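Local coordinates for xyloglucanase (PDB 2JEP), which probably hydrolyses the beta-1,4-linked glucan backbone of xyloglucan, a plant cell-wall polysaccharide, as an endo-acting family 5 glycoside hydrolase, at residues A[165-179]-A[210-224]. Numbering follows the deposited sequence. Where two conformers were deposited one is given.
Sequences ATKFSNYNDRLIFES and VRQTGGNNNARWLLV
Phe-177 and Glu-178 pair in parallel with Leu-222 and Leu-223, the axes of the short strand segments approaching to 4.6 Å at 30°, joined by Leu-223 N to Phe-177 O (2.8 Å) and Ser-179 N to Leu-223 O. Just before strand 222-225, Arg-220 reaches into the loop 168-174 and the start of strand 175-178. Its CD lies over the centre of the Phe-177 ring, 3.7 Å from the centroid, a CH-pi contact, and the bend at chi3 then turns NE and the guanidinium toward Asn-217 OD1 and the loop carbonyls. The guanidinium, tilted 37° to that ring, collects carbonyl oxygens round its edge: NH1 and NH2 both grip Tyr-171 O, end-on, and NH1 also bonds Leu-175 O (2.9 Å). Side-on, NE and NH2 share Asn-217 OD1. The amide of Asn-217 is thereby fixed, since its ND2 donates to Ala-165 O (2.8 Å), from above the carbonyl plane, and to Thr-213 OG1. Swapping Arg-220 for a leucine would probably leave Tyr-171 O with Asn-216 ND2 alone of its three bonds, cost Leu-175 O its arginine bond and strip Asn-217 OD1 of both donors. With CG anti to the backbone N (chi1 -170°), Asn-216 sends ND2 to the anti side of Asp-173 OD1 (2.9 Å) and, less closely, to a lone pair of Tyr-171 O. Waters link the Asp-173 carboxylate to Ala-219 O and Trp-221 NE1. The contact joins consecutive beta-alpha units of the TIM barrel where the loops after helices 150-167 and 193-211 lead into strands 175-178 and 222-225; Phe-206 of the second helix packs on Phe-177 and Leu-222, while strand 125-128 continues the sheet beyond Ile-176.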
ATOM      1  N   ALA A 165      -1.525  -9.166  15.058  1.00  8.95           N
ATOM      2  CA  ALA A 165      -2.467  -8.299  15.758  1.00  9.74           C
ATOM      3  C   ALA A 165      -2.176  -8.282  17.261  1.00 10.02           C
ATOM      4  O   ALA A 165      -2.147  -7.231  17.888  1.00 10.31           O
ATOM      5  CB  ALA A 165      -3.917  -8.713  15.486  1.00 10.71           C
ATOM      6  N   THR A 166      -1.949  -9.464  17.828  1.00  9.89           N
ATOM      7  CA  THR A 166      -1.647  -9.558  19.257  1.00 10.98           C
ATOM      8  C   THR A 166      -0.407  -8.709  19.608  1.00 10.70           C
ATOM      9  O   THR A 166      -0.401  -7.994  20.609  1.00 12.68           O
ATOM     10  CB  THR A 166      -1.482 -11.002  19.668  1.00 11.45           C
ATOM     11  OG1 THR A 166      -2.732 -11.670  19.503  1.00 13.50           O
ATOM     12  CG2 THR A 166      -1.041 -11.131  21.126  1.00 13.23           C
ATOM     13  N   LYS A 167       0.622  -8.751  18.771  1.00 10.50           N
ATOM     14  CA  LYS A 167       1.862  -8.006  19.044  1.00 10.97           C
ATOM     15  C   LYS A 167       1.583  -6.503  19.156  1.00 10.86           C
ATOM     16  O   LYS A 167       2.205  -5.791  19.948  1.00 12.04           O
ATOM     17  CB  LYS A 167       2.868  -8.259  17.899  1.00 11.60           C
ATOM     18  CG  LYS A 167       4.270  -7.709  18.073  1.00 13.69           C
ATOM     19  CD  LYS A 167       5.026  -8.462  19.134  1.00 14.62           C
ATOM     20  CE  LYS A 167       6.467  -7.989  19.246  1.00 15.72           C
ATOM     21  NZ  LYS A 167       7.083  -8.580  20.458  1.00 18.72           N
ATOM     22  N   PHE A 168       0.633  -6.010  18.354  1.00 10.18           N
ATOM     23  CA  PHE A 168       0.364  -4.581  18.264  1.00 10.32           C
ATOM     24  C   PHE A 168      -0.954  -4.138  18.903  1.00 10.60           C
ATOM     25  O   PHE A 168      -1.447  -3.036  18.664  1.00 10.63           O
ATOM     26  CB  PHE A 168       0.390  -4.181  16.782  1.00 10.09           C
ATOM     27  CG  PHE A 168       1.766  -4.240  16.165  1.00  9.60           C
ATOM     28  CD1 PHE A 168       2.670  -3.213  16.381  1.00 10.38           C
ATOM     29  CD2 PHE A 168       2.161  -5.327  15.408  1.00 10.08           C
ATOM     30  CE1 PHE A 168       3.948  -3.290  15.874  1.00 10.94           C
ATOM     31  CE2 PHE A 168       3.428  -5.413  14.869  1.00 10.59           C
ATOM     32  CZ  PHE A 168       4.332  -4.367  15.112  1.00  9.99           C
ATOM     33  N   SER A 169      -1.496  -4.964  19.799  1.00 10.56           N
ATOM     34  CA  SER A 169      -2.842  -4.699  20.279  1.00 12.15           C
ATOM     35  C   SER A 169      -3.019  -3.411  21.048  1.00 12.23           C
ATOM     36  O   SER A 169      -4.110  -2.837  21.009  1.00 14.30           O
ATOM     37  CB  SER A 169      -3.371  -5.860  21.109  1.00 13.60           C
ATOM     38  OG  SER A 169      -2.669  -5.954  22.326  1.00 15.74           O
ATOM     39  N   ASN A 170      -1.958  -2.916  21.692  1.00 12.88           N
ATOM     40  CA  ASN A 170      -2.104  -1.719  22.505  0.50 13.54           C
ATOM     41  C   ASN A 170      -1.865  -0.409  21.748  1.00 13.06           C
ATOM     42  O   ASN A 170      -2.026   0.675  22.309  1.00 14.32           O
ATOM     43  CB  ASN A 170      -1.220  -1.823  23.750  0.50 14.90           C
ATOM     44  CG  ASN A 170      -1.619  -2.996  24.658  0.50 17.82           C
ATOM     45  OD1 ASN A 170      -2.802  -3.296  24.826  0.50 21.64           O
ATOM     46  ND2 ASN A 170      -0.625  -3.671  25.219  0.50 21.98           N
ATOM     47  N   TYR A 171      -1.516  -0.498  20.469  1.00 11.11           N
ATOM     48  CA  TYR A 171      -1.316   0.707  19.673  1.00 10.33           C
ATOM     49  C   TYR A 171      -2.642   1.383  19.344  1.00  9.75           C
ATOM     50  O   TYR A 171      -3.650   0.716  19.119  1.00 10.17           O
ATOM     51  CB  TYR A 171      -0.591   0.361  18.365  1.00 10.23           C
ATOM     52  CG  TYR A 171       0.868   0.057  18.576  1.00  9.93           C
ATOM     53  CD1 TYR A 171       1.288  -1.066  19.296  1.00 11.93           C
ATOM     54  CD2 TYR A 171       1.856   0.902  18.078  1.00 10.82           C
ATOM     55  CE1 TYR A 171       2.626  -1.331  19.511  1.00 11.65           C
ATOM     56  CE2 TYR A 171       3.206   0.627  18.282  1.00  9.75           C
ATOM     57  CZ  TYR A 171       3.595  -0.487  19.012  1.00 10.32           C
ATOM     58  OH  TYR A 171       4.911  -0.800  19.262  1.00 11.96           O
ATOM     59  N   ASN A 172      -2.648   2.714  19.337  1.00  9.79           N
ATOM     60  CA  ASN A 172      -3.859   3.478  19.074  1.00 10.30           C
ATOM     61  C   ASN A 172      -4.225   3.476  17.588  1.00 10.19           C
ATOM     62  O   ASN A 172      -3.619   2.732  16.788  1.00  9.54           O
ATOM     63  CB  ASN A 172      -3.795   4.870  19.725  1.00 10.71           C
ATOM     64  CG  ASN A 172      -2.893   5.846  19.017  1.00 10.71           C
ATOM     65  OD1 ASN A 172      -2.517   5.650  17.862  1.00 10.49           O
ATOM     66  ND2 ASN A 172      -2.552   6.950  19.717  1.00 14.73           N
ATOM     67  N   ASP A 173      -5.215   4.285  17.222  1.00 10.23           N
ATOM     68  CA  ASP A 173      -5.767   4.265  15.884  1.00 10.40           C
ATOM     69  C   ASP A 173      -4.833   4.843  14.828  1.00  9.63           C
ATOM     70  O   ASP A 173      -5.174   4.798  13.636  1.00 10.23           O
ATOM     71  CB  ASP A 173      -7.104   4.992  15.799  1.00 11.02           C
ATOM     72  CG  ASP A 173      -8.265   4.212  16.391  1.00 12.97           C
ATOM     73  OD1 ASP A 173      -8.107   3.059  16.832  1.00 12.69           O
ATOM     74  OD2 ASP A 173      -9.378   4.790  16.377  1.00 15.73           O
ATOM     75  N   ARG A 174      -3.680   5.376  15.223  1.00  9.63           N
ATOM     76  CA  ARG A 174      -2.664   5.749  14.241  0.50  9.40           C
ATOM     77  C   ARG A 174      -2.020   4.532  13.576  1.00  9.09           C
ATOM     78  O   ARG A 174      -1.404   4.681  12.532  1.00  9.59           O
ATOM     79  CB  ARG A 174      -1.613   6.700  14.812  0.50 10.04           C
ATOM     80  CG  ARG A 174      -2.123   8.151  14.872  0.50 10.16           C
ATOM     81  CD  ARG A 174      -1.032   9.163  15.228  0.50  9.90           C
ATOM     82  NE  ARG A 174      -0.524   8.963  16.590  0.50  9.84           N
ATOM     83  CZ  ARG A 174       0.614   8.352  16.917  0.50 10.83           C
ATOM     84  NH1 ARG A 174       1.389   7.821  15.983  0.50 10.31           N
ATOM     85  NH2 ARG A 174       0.974   8.239  18.207  0.50 11.48           N
ATOM     86  N   LEU A 175      -2.159   3.338  14.160  1.00  8.02           N
ATOM     87  CA  LEU A 175      -1.688   2.116  13.515  1.00  8.19           C
ATOM     88  C   LEU A 175      -2.862   1.412  12.824  1.00  7.51           C
ATOM     89  O   LEU A 175      -3.872   1.057  13.450  1.00  8.03           O
ATOM     90  CB  LEU A 175      -1.015   1.183  14.525  1.00  8.29           C
ATOM     91  CG  LEU A 175      -0.484  -0.122  13.927  1.00  9.07           C
ATOM     92  CD1 LEU A 175       0.588   0.104  12.843  1.00  8.89           C
ATOM     93  CD2 LEU A 175       0.066  -1.025  15.043  1.00  8.87           C
ATOM     94  N   ILE A 176      -2.700   1.224  11.515  1.00  6.67           N
ATOM     95  CA  ILE A 176      -3.646   0.582  10.625  1.00  6.41           C
ATOM     96  C   ILE A 176      -3.087  -0.746  10.168  1.00  6.68           C
ATOM     97  O   ILE A 176      -1.912  -0.819   9.814  1.00  7.38           O
ATOM     98  CB  ILE A 176      -3.890   1.483   9.401  1.00  7.51           C
ATOM     99  CG1 ILE A 176      -4.498   2.828   9.836  1.00  7.96           C
ATOM    100  CG2 ILE A 176      -4.773   0.781   8.333  1.00  7.90           C
ATOM    101  CD1 ILE A 176      -4.408   3.909   8.769  1.00  9.87           C
ATOM    102  N   PHE A 177      -3.906  -1.794  10.182  1.00  7.11           N
ATOM    103  CA  PHE A 177      -3.513  -3.073   9.608  1.00  6.23           C
ATOM    104  C   PHE A 177      -4.131  -3.190   8.211  1.00  6.63           C
ATOM    105  O   PHE A 177      -5.324  -2.922   8.042  1.00  7.13           O
ATOM    106  CB  PHE A 177      -4.010  -4.271  10.423  1.00  6.94           C
ATOM    107  CG  PHE A 177      -3.562  -4.330  11.867  1.00  7.87           C
ATOM    108  CD1 PHE A 177      -2.417  -3.715  12.328  1.00  8.27           C
ATOM    109  CD2 PHE A 177      -4.284  -5.075  12.768  1.00  8.17           C
ATOM    110  CE1 PHE A 177      -2.052  -3.818  13.669  1.00  8.49           C
ATOM    111  CE2 PHE A 177      -3.909  -5.201  14.091  1.00  9.06           C
ATOM    112  CZ  PHE A 177      -2.800  -4.554  14.544  1.00  9.18           C
ATOM    113  N   GLU A 178      -3.329  -3.650   7.250  1.00  6.38           N
ATOM    114  CA  GLU A 178      -3.732  -3.868   5.858  1.00  6.49           C
ATOM    115  C   GLU A 178      -3.635  -5.380   5.591  1.00  6.44           C
ATOM    116  O   GLU A 178      -2.592  -6.003   5.802  1.00  6.90           O
ATOM    117  CB  GLU A 178      -2.784  -3.083   4.936  1.00  6.68           C
ATOM    118  CG  GLU A 178      -3.015  -3.244   3.479  1.00  6.11           C
ATOM    119  CD  GLU A 178      -2.003  -2.508   2.634  1.00  7.25           C
ATOM    120  OE1 GLU A 178      -1.013  -2.003   3.188  1.00  8.45           O
ATOM    121  OE2 GLU A 178      -2.205  -2.420   1.401  1.00  7.22           O
ATOM    122  N   SER A 179      -4.760  -5.950   5.145  1.00  6.20           N
ATOM    123  CA  SER A 179      -4.904  -7.400   5.139  1.00  6.26           C
ATOM    124  C   SER A 179      -3.877  -8.139   4.307  1.00  6.61           C
ATOM    125  O   SER A 179      -3.448  -9.240   4.660  1.00  7.16           O
ATOM    126  CB  SER A 179      -6.282  -7.752   4.633  1.00  6.75           C
ATOM    127  OG  SER A 179      -6.489  -7.269   3.312  1.00  7.01           O
ATOM    128  N   VAL A 210      -8.656 -10.245  13.571  1.00  8.56           N
ATOM    129  CA  VAL A 210      -8.076  -9.086  14.250  1.00  9.25           C
ATOM    130  C   VAL A 210      -8.997  -8.590  15.354  1.00  9.40           C
ATOM    131  O   VAL A 210      -8.531  -8.269  16.460  1.00  9.53           O
ATOM    132  CB  VAL A 210      -7.758  -7.960  13.236  1.00  9.72           C
ATOM    133  CG1 VAL A 210      -7.481  -6.637  13.961  1.00 11.29           C
ATOM    134  CG2 VAL A 210      -6.593  -8.394  12.350  1.00 12.09           C
ATOM    135  N   ARG A 211     -10.295  -8.495  15.074  1.00  9.83           N
ATOM    136  CA  ARG A 211     -11.200  -7.935  16.070  1.00  9.92           C
ATOM    137  C   ARG A 211     -11.212  -8.766  17.350  1.00 11.12           C
ATOM    138  O   ARG A 211     -11.424  -8.221  18.419  1.00 12.55           O
ATOM    139  CB  ARG A 211     -12.629  -7.857  15.536  1.00  9.81           C
ATOM    140  CG  ARG A 211     -12.871  -6.910  14.381  1.00 10.68           C
ATOM    141  CD  ARG A 211     -12.281  -5.557  14.553  1.00 10.75           C
ATOM    142  NE  ARG A 211     -12.659  -4.660  13.487  1.00  9.26           N
ATOM    143  CZ  ARG A 211     -12.060  -3.505  13.262  1.00  8.88           C
ATOM    144  NH1 ARG A 211     -11.002  -3.152  13.984  1.00  8.87           N
ATOM    145  NH2 ARG A 211     -12.504  -2.735  12.285  1.00  9.24           N
ATOM    146  N   GLN A 212     -11.026 -10.071  17.228  1.00 11.89           N
ATOM    147  CA  GLN A 212     -11.139 -10.958  18.394  0.50 12.69           C
ATOM    148  C   GLN A 212      -9.844 -11.076  19.197  1.00 13.49           C
ATOM    149  O   GLN A 212      -9.802 -11.799  20.200  1.00 16.09           O
ATOM    150  CB  GLN A 212     -11.649 -12.314  17.958  0.50 12.85           C
ATOM    151  CG  GLN A 212     -13.061 -12.244  17.422  0.50 13.13           C
ATOM    152  CD  GLN A 212     -13.515 -13.570  16.909  0.50 14.02           C
ATOM    153  OE1 GLN A 212     -13.434 -13.843  15.712  0.50 14.15           O
ATOM    154  NE2 GLN A 212     -13.958 -14.431  17.816  0.50 13.51           N
ATOM    155  N   THR A 213      -8.797 -10.392  18.767  0.50 12.51           N
ATOM    156  CA  THR A 213      -7.665 -10.232  19.622  0.50 11.73           C
ATOM    157  C   THR A 213      -7.962  -9.078  20.559  0.50 12.41           C
ATOM    158  O   THR A 213      -8.977  -8.380  20.434  0.50 12.01           O
ATOM    159  CB  THR A 213      -6.353 -10.008  18.853  0.50 11.28           C
ATOM    160  OG1 THR A 213      -6.426  -8.780  18.113  0.50  9.76           O
ATOM    161  CG2 THR A 213      -6.087 -11.186  17.907  0.50  9.89           C
ATOM    162  N   GLY A 214      -7.059  -8.877  21.496  0.50 13.00           N
ATOM    163  CA  GLY A 214      -7.240  -7.881  22.504  0.50 14.36           C
ATOM    164  C   GLY A 214      -6.983  -6.442  22.124  0.50 15.38           C
ATOM    165  O   GLY A 214      -6.774  -6.060  20.966  0.50 14.29           O
ATOM    166  N   GLY A 215      -6.998  -5.639  23.170  1.00 16.67           N
ATOM    167  CA  GLY A 215      -6.677  -4.248  23.128  1.00 15.93           C
ATOM    168  C   GLY A 215      -7.528  -3.408  22.213  1.00 15.04           C
ATOM    169  O   GLY A 215      -8.753  -3.536  22.142  1.00 16.26           O
ATOM    170  N   ASN A 216      -6.846  -2.571  21.456  1.00 12.93           N
ATOM    171  CA  ASN A 216      -7.512  -1.664  20.552  1.00 11.71           C
ATOM    172  C   ASN A 216      -7.786  -2.315  19.182  1.00 10.49           C
ATOM    173  O   ASN A 216      -8.277  -1.640  18.280  1.00 11.12           O
ATOM    174  CB  ASN A 216      -6.648  -0.416  20.367  1.00 12.17           C
ATOM    175  CG  ASN A 216      -7.368   0.696  19.635  1.00 12.36           C
ATOM    176  OD1 ASN A 216      -8.513   1.020  19.950  1.00 14.18           O
ATOM    177  ND2 ASN A 216      -6.716   1.272  18.622  1.00 13.12           N
ATOM    178  N   ASN A 217      -7.476  -3.599  19.020  1.00 10.21           N
ATOM    179  CA  ASN A 217      -7.681  -4.227  17.712  1.00  9.64           C
ATOM    180  C   ASN A 217      -9.144  -4.359  17.332  1.00 10.54           C
ATOM    181  O   ASN A 217      -9.467  -4.459  16.158  1.00 10.66           O
ATOM    182  CB  ASN A 217      -7.022  -5.587  17.675  1.00  9.80           C
ATOM    183  CG  ASN A 217      -5.514  -5.486  17.700  1.00  8.80           C
ATOM    184  OD1 ASN A 217      -4.952  -4.467  17.282  1.00 10.26           O
ATOM    185  ND2 ASN A 217      -4.854  -6.524  18.180  1.00 10.07           N
ATOM    186  N   ASN A 218     -10.044  -4.354  18.310  1.00 10.65           N
ATOM    187  CA  ASN A 218     -11.445  -4.408  17.994  1.00 11.14           C
ATOM    188  C   ASN A 218     -11.991  -3.082  17.479  1.00 10.03           C
ATOM    189  O   ASN A 218     -13.105  -3.044  16.952  1.00 10.44           O
ATOM    190  CB  ASN A 218     -12.256  -4.982  19.164  1.00 11.54           C
ATOM    191  CG  ASN A 218     -12.339  -4.059  20.336  1.00 13.47           C
ATOM    192  OD1 ASN A 218     -11.633  -3.080  20.420  1.00 15.33           O
ATOM    193  ND2 ASN A 218     -13.236  -4.379  21.273  1.00 17.76           N
ATOM    194  N   ALA A 219     -11.186  -2.013  17.575  1.00  9.98           N
ATOM    195  CA  ALA A 219     -11.642  -0.681  17.185  1.00 10.08           C
ATOM    196  C   ALA A 219     -10.869  -0.023  16.063  1.00 10.06           C
ATOM    197  O   ALA A 219     -11.347   0.934  15.476  1.00 10.45           O
ATOM    198  CB  ALA A 219     -11.637   0.251  18.413  1.00 11.67           C
ATOM    199  N   ARG A 220      -9.662  -0.505  15.767  1.00  9.34           N
ATOM    200  CA  ARG A 220      -8.790   0.222  14.852  1.00  9.33           C
ATOM    201  C   ARG A 220      -9.268   0.140  13.401  1.00  9.28           C
ATOM    202  O   ARG A 220     -10.082  -0.705  13.039  1.00  8.99           O
ATOM    203  CB  ARG A 220      -7.349  -0.228  14.986  1.00  9.79           C
ATOM    204  CG  ARG A 220      -7.003  -1.494  14.269  1.00 10.04           C
ATOM    205  CD  ARG A 220      -5.495  -1.806  14.290  1.00  9.01           C
ATOM    206  NE  ARG A 220      -5.037  -2.117  15.639  1.00  9.25           N
ATOM    207  CZ  ARG A 220      -4.477  -1.273  16.496  1.00  9.33           C
ATOM    208  NH1 ARG A 220      -4.196  -0.027  16.174  1.00  9.21           N
ATOM    209  NH2 ARG A 220      -4.219  -1.690  17.720  1.00  9.94           N
ATOM    210  N   TRP A 221      -8.729   1.021  12.567  1.00  8.76           N
ATOM    211  CA  TRP A 221      -8.991   0.959  11.144  1.00  9.27           C
ATOM    212  C   TRP A 221      -8.244  -0.199  10.494  1.00  7.99           C
ATOM    213  O   TRP A 221      -7.063  -0.444  10.769  1.00  8.20           O
ATOM    214  CB  TRP A 221      -8.579   2.269  10.489  1.00  9.91           C
ATOM    215  CG  TRP A 221      -9.439   3.410  10.877  1.00 10.61           C
ATOM    216  CD1 TRP A 221      -9.245   4.289  11.913  1.00 12.44           C
ATOM    217  CD2 TRP A 221     -10.642   3.812  10.233  1.00 10.61           C
ATOM    218  NE1 TRP A 221     -10.270   5.198  11.946  1.00 12.14           N
ATOM    219  CE2 TRP A 221     -11.144   4.927  10.930  1.00 10.67           C
ATOM    220  CE3 TRP A 221     -11.371   3.311   9.161  1.00 10.15           C
ATOM    221  CZ2 TRP A 221     -12.328   5.578  10.553  1.00 12.26           C
ATOM    222  CZ3 TRP A 221     -12.552   3.954   8.801  1.00 11.73           C
ATOM    223  CH2 TRP A 221     -13.009   5.072   9.500  1.00 11.82           C
ATOM    224  N   LEU A 222      -8.945  -0.889   9.594  1.00  8.14           N
ATOM    225  CA  LEU A 222      -8.406  -2.015   8.849  1.00  8.11           C
ATOM    226  C   LEU A 222      -8.583  -1.752   7.362  1.00  7.65           C
ATOM    227  O   LEU A 222      -9.675  -1.399   6.919  1.00  9.80           O
ATOM    228  CB  LEU A 222      -9.166  -3.281   9.218  1.00  8.14           C
ATOM    229  CG  LEU A 222      -9.197  -3.653  10.710  1.00  8.10           C
ATOM    230  CD1 LEU A 222     -10.012  -4.930  10.921  1.00  9.18           C
ATOM    231  CD2 LEU A 222      -7.813  -3.788  11.274  1.00  8.44           C
ATOM    232  N   LEU A 223      -7.500  -1.918   6.603  1.00  6.18           N
ATOM    233  CA  LEU A 223      -7.445  -1.598   5.184  1.00  6.62           C
ATOM    234  C   LEU A 223      -7.450  -2.902   4.380  1.00  6.54           C
ATOM    235  O   LEU A 223      -6.651  -3.790   4.668  1.00  6.61           O
ATOM    236  CB  LEU A 223      -6.167  -0.804   4.904  1.00  6.77           C
ATOM    237  CG  LEU A 223      -5.805  -0.419   3.471  1.00  7.07           C
ATOM    238  CD1 LEU A 223      -6.883   0.506   2.902  1.00  6.70           C
ATOM    239  CD2 LEU A 223      -4.457   0.239   3.390  1.00  8.32           C
ATOM    240  N   VAL A 224      -8.359  -3.003   3.402  1.00  6.64           N
ATOM    241  CA  VAL A 224      -8.506  -4.195   2.588  1.00  6.67           C
ATOM    242  C   VAL A 224      -8.531  -3.812   1.107  1.00  6.38           C
ATOM    243  O   VAL A 224      -9.150  -2.817   0.734  1.00  6.68           O
ATOM    244  CB  VAL A 224      -9.772  -5.026   2.951  1.00  6.74           C
ATOM    245  CG1 VAL A 224      -9.689  -5.453   4.409  1.00  7.50           C
ATOM    246  CG2 VAL A 224     -11.074  -4.273   2.673  1.00  8.37           C
TER
HETATM  247  O   HOH W   1      -6.290   2.463  13.017  1.00  9.28           O
HETATM  248  O   HOH W   2     -11.745   3.484  16.233  1.00 14.47           O
HETATM  249  O   HOH W   3      -9.555   6.795  14.407  1.00 17.39           O
HETATM  250  O   HOH W   4      -9.781   3.344  19.227  1.00 18.64           O